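Protein kinase containing Z-DNA binding domains (Danio rerio, PDB 4LB6) binds left-handed Z-DNA through its winged helix-turn-helix Zalpha domain and probably phosphorylates translation initiation factor eIF2alpha through its kinase domain. Local coordinates at residues L35-K39 and S40-R44. Residues are numbered along the deposited sequence; the frame is centred on the assembly and turned at random. Where two conformers were deposited one is given.
With nucleotides of chain B.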
loop_
_atom_site.group_PDB
_atom_site.type_symbol
_atom_site.label_atom_id
_atom_site.label_comp_id
_atom_site.label_asym_id
_atom_site.label_seq_id
_atom_site.Cartn_x
_atom_site.Cartn_y
_atom_site.Cartn_z
ATOM N N LEU A 35 -2.211 11.222 15.010
ATOM C CA LEU A 35 -1.143 11.677 15.896
ATOM C C LEU A 35 0.039 12.297 15.141
ATOM O O LEU A 35 0.949 12.862 15.756
ATOM C CB LEU A 35 -0.652 10.519 16.769
ATOM C CG LEU A 35 -1.702 9.874 17.681
ATOM C CD1 LEU A 35 -1.023 8.869 18.584
ATOM C CD2 LEU A 35 -2.475 10.928 18.485
ATOM N N LYS A 36 0.041 12.152 13.813
ATOM C CA LYS A 36 1.162 12.587 12.985
ATOM C C LYS A 36 2.491 12.024 13.460
ATOM O O LYS A 36 3.429 12.773 13.693
ATOM C CB LYS A 36 1.188 14.128 12.850
ATOM C CG LYS A 36 -0.110 14.722 12.357
ATOM C CD LYS A 36 -0.021 16.250 12.322
ATOM C CE LYS A 36 -1.330 16.955 12.701
ATOM N NZ LYS A 36 -1.222 18.432 12.454
ATOM N N LEU A 37 2.559 10.696 13.622
ATOM C CA LEU A 37 3.790 9.985 13.963
ATOM C C LEU A 37 4.065 8.947 12.832
ATOM O O LEU A 37 3.195 8.689 12.002
ATOM C CB LEU A 37 3.635 9.230 15.274
ATOM C CG LEU A 37 3.294 10.174 16.462
ATOM C CD1 LEU A 37 2.739 9.273 17.594
ATOM C CD2 LEU A 37 4.544 10.938 16.888
ATOM N N GLU A 38 5.267 8.371 12.779
ATOM C CA GLU A 38 5.498 7.283 11.812
ATOM C C GLU A 38 4.686 6.082 12.280
ATOM O O GLU A 38 4.604 5.815 13.467
ATOM C CB GLU A 38 7.007 6.894 11.775
ATOM C CG GLU A 38 7.939 7.995 11.199
ATOM C CD GLU A 38 8.003 7.982 9.652
ATOM O OE1 GLU A 38 7.661 6.961 9.013
ATOM O OE2 GLU A 38 8.389 9.004 9.062
ATOM N N LYS A 39 4.212 5.307 11.340
ATOM C CA LYS A 39 3.515 4.034 11.609
ATOM C C LYS A 39 4.416 3.125 12.428
ATOM O O LYS A 39 3.962 2.559 13.422
ATOM C CB LYS A 39 3.131 3.343 10.310
ATOM C CG LYS A 39 2.405 1.980 10.495
ATOM C CD LYS A 39 1.952 1.330 9.177
ATOM C CE LYS A 39 3.050 0.636 8.382
ATOM N NZ LYS A 39 3.289 -0.771 8.941
ATOM N N SER A 40 5.696 3.029 12.073
ATOM C CA SER A 40 6.571 2.118 12.797
ATOM C C SER A 40 6.726 2.573 14.271
ATOM O O SER A 40 6.840 1.718 15.197
ATOM C CB SER A 40 7.930 2.059 12.106
ATOM O OG SER A 40 8.482 3.362 12.151
ATOM N N THR A 41 6.752 3.894 14.524
ATOM C CA THR A 41 6.852 4.356 15.908
ATOM C C THR A 41 5.588 4.000 16.676
ATOM O O THR A 41 5.634 3.605 17.835
ATOM C CB THR A 41 7.012 5.879 15.921
ATOM O OG1 THR A 41 8.227 6.196 15.203
ATOM C CG2 THR A 41 7.024 6.423 17.355
ATOM N N VAL A 42 4.422 4.189 16.064
ATOM C CA VAL A 42 3.223 3.818 16.789
ATOM C C VAL A 42 3.193 2.283 17.012
ATOM O O VAL A 42 2.845 1.811 18.110
ATOM C CB VAL A 42 1.964 4.303 16.034
ATOM C CG1 VAL A 42 0.693 3.821 16.721
ATOM C CG2 VAL A 42 1.978 5.856 15.926
ATOM N N ASN A 43 3.537 1.504 15.993
ATOM C CA ASN A 43 3.536 0.056 16.217
ATOM C C ASN A 43 4.539 -0.360 17.300
ATOM O O ASN A 43 4.227 -1.269 18.079
ATOM C CB ASN A 43 3.808 -0.770 14.921
ATOM C CG ASN A 43 2.546 -1.287 14.283
ATOM O OD1 ASN A 43 1.539 -1.527 14.947
ATOM N ND2 ASN A 43 2.603 -1.503 12.940
ATOM N N ARG A 44 5.745 0.226 17.323
ATOM C CA ARG A 44 6.738 -0.143 18.360
ATOM C C ARG A 44 6.066 0.026 19.730
ATOM O O ARG A 44 6.142 -0.869 20.614
ATOM C CB ARG A 44 8.009 0.769 18.267
ATOM C CG ARG A 44 9.028 0.720 19.438
ATOM C CD ARG A 44 10.189 1.726 19.160
ATOM N NE ARG A 44 10.552 1.621 17.752
ATOM C CZ ARG A 44 10.596 2.633 16.885
ATOM N NH1 ARG A 44 10.403 3.874 17.286
ATOM N NH2 ARG A 44 10.869 2.397 15.610
ATOM P P DG B 5 6.031 -1.445 11.348
ATOM O OP1 DG B 5 4.663 -0.937 11.143
ATOM O OP2 DG B 5 7.255 -0.764 10.795
ATOM O "O5'" DG B 5 6.224 -1.665 12.902
ATOM C "C5'" DG B 5 7.544 -2.100 13.479
ATOM C "C4'" DG B 5 7.380 -2.468 14.935
ATOM O "O4'" DG B 5 6.440 -3.533 15.113
ATOM C "C3'" DG B 5 8.708 -3.058 15.504
ATOM O "O3'" DG B 5 9.346 -1.916 16.094
ATOM C "C2'" DG B 5 8.220 -3.989 16.580
ATOM C "C1'" DG B 5 6.818 -4.430 16.173
ATOM N N9 DG B 5 6.648 -5.772 15.600
ATOM C C8 DG B 5 5.756 -6.695 16.065
ATOM N N7 DG B 5 5.690 -7.801 15.341
ATOM C C5 DG B 5 6.659 -7.624 14.357
ATOM C C6 DG B 5 6.998 -8.483 13.271
ATOM O O6 DG B 5 6.526 -9.588 13.014
ATOM N N1 DG B 5 7.963 -7.938 12.420
ATOM C C2 DG B 5 8.476 -6.664 12.593
ATOM N N2 DG B 5 9.375 -6.244 11.661
ATOM N N3 DG B 5 8.112 -5.855 13.632
ATOM C C4 DG B 5 7.200 -6.377 14.457
ATOM P P DC B 6 10.924 -1.621 15.917
ATOM O OP1 DC B 6 11.431 -0.999 17.173
ATOM O OP2 DC B 6 11.325 -1.045 14.650
ATOM O "O5'" DC B 6 11.569 -3.118 15.981
ATOM C "C5'" DC B 6 12.991 -3.177 16.239
ATOM C "C4'" DC B 6 13.531 -4.312 15.314
ATOM O "O4'" DC B 6 13.013 -5.597 15.742
ATOM C "C3'" DC B 6 13.277 -4.148 13.801
ATOM O "O3'" DC B 6 14.460 -4.507 13.094
ATOM C "C2'" DC B 6 12.191 -5.225 13.574
ATOM C "C1'" DC B 6 12.668 -6.270 14.578
ATOM N N1 DC B 6 11.587 -7.209 14.919
ATOM C C2 DC B 6 11.464 -8.334 14.094
ATOM O O2 DC B 6 12.232 -8.416 13.133
ATOM N N3 DC B 6 10.494 -9.214 14.332
ATOM C C4 DC B 6 9.719 -9.038 15.385
ATOM N N4 DC B 6 8.767 -9.931 15.640
ATOM C C5 DC B 6 9.829 -7.910 16.252
ATOM C C6 DC B 6 10.813 -7.016 16.000
ATOM P P DC B 4 1.450 -5.368 12.065
ATOM O OP1 DC B 4 1.116 -5.379 13.552
ATOM O OP2 DC B 4 1.295 -4.042 11.303
ATOM O "O5'" DC B 4 2.926 -5.824 11.998
ATOM C "C5'" DC B 4 4.001 -5.206 12.850
ATOM C "C4'" DC B 4 5.251 -4.830 12.094
ATOM O "O4'" DC B 4 5.796 -6.083 11.519
ATOM C "C3'" DC B 4 5.004 -3.879 10.891
ATOM O "O3'" DC B 4 6.081 -2.921 10.734
ATOM C "C2'" DC B 4 5.003 -4.884 9.678
ATOM C "C1'" DC B 4 6.099 -5.822 10.178
ATOM N N1 DC B 4 5.992 -7.106 9.460
ATOM C C2 DC B 4 6.742 -7.296 8.315
ATOM O O2 DC B 4 7.498 -6.423 7.941
ATOM N N3 DC B 4 6.592 -8.452 7.611
ATOM C C4 DC B 4 5.704 -9.377 8.035
ATOM N N4 DC B 4 5.655 -10.514 7.248
ATOM C C5 DC B 4 4.878 -9.184 9.179
ATOM C C6 DC B 4 5.057 -8.029 9.840
HETATM O O HOH W 1 6.689 3.909 9.489
HETATM O O HOH W 2 7.480 9.019 14.455
#
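Lys39 and Asn43, one turn apart on helix 39-51, converge on a single phosphate oxygen of the bound DNA. Lys39 NZ donates to OP1 of DG5 of chain B at 2.6 Å, and Asn43 ND2 reaches the same OP1 at 2.8 Å, with a weak second bond to OP2 of DC4. In the lysine, CG stands opposite the backbone N (chi1 179°), and bends at the last two torsions turn the ammonium in toward OP1. The next residue, Arg44, brings NE to OP1 of DC6 of chain B at 2.8 Å, the phosphate near the guanidinium plane. Asn43 N to Lys39 O, 2.8 Å, ties those two residues together; Val42 N to Glu38 O belongs to the first helical turn after the N-cap, Glu38. Water links Glu38 OE1 to Ser40 N, and a second joins its N to Thr41 OG1. Its carboxylate also forms a salt bridge with Arg44 of the second subunit, reciprocated by Arg44 NH2 to Glu38 of that subunit. On the side facing helices 10-23 and 28-35, Leu37 CB packs on Val42 CG2 at 3.8 Å, and Val42 continues onto Ile16 and Phe32. Here the recognition helix grips consecutive phosphates; the cationic groups probably offset the charge of the closely spaced Z-DNA backbone.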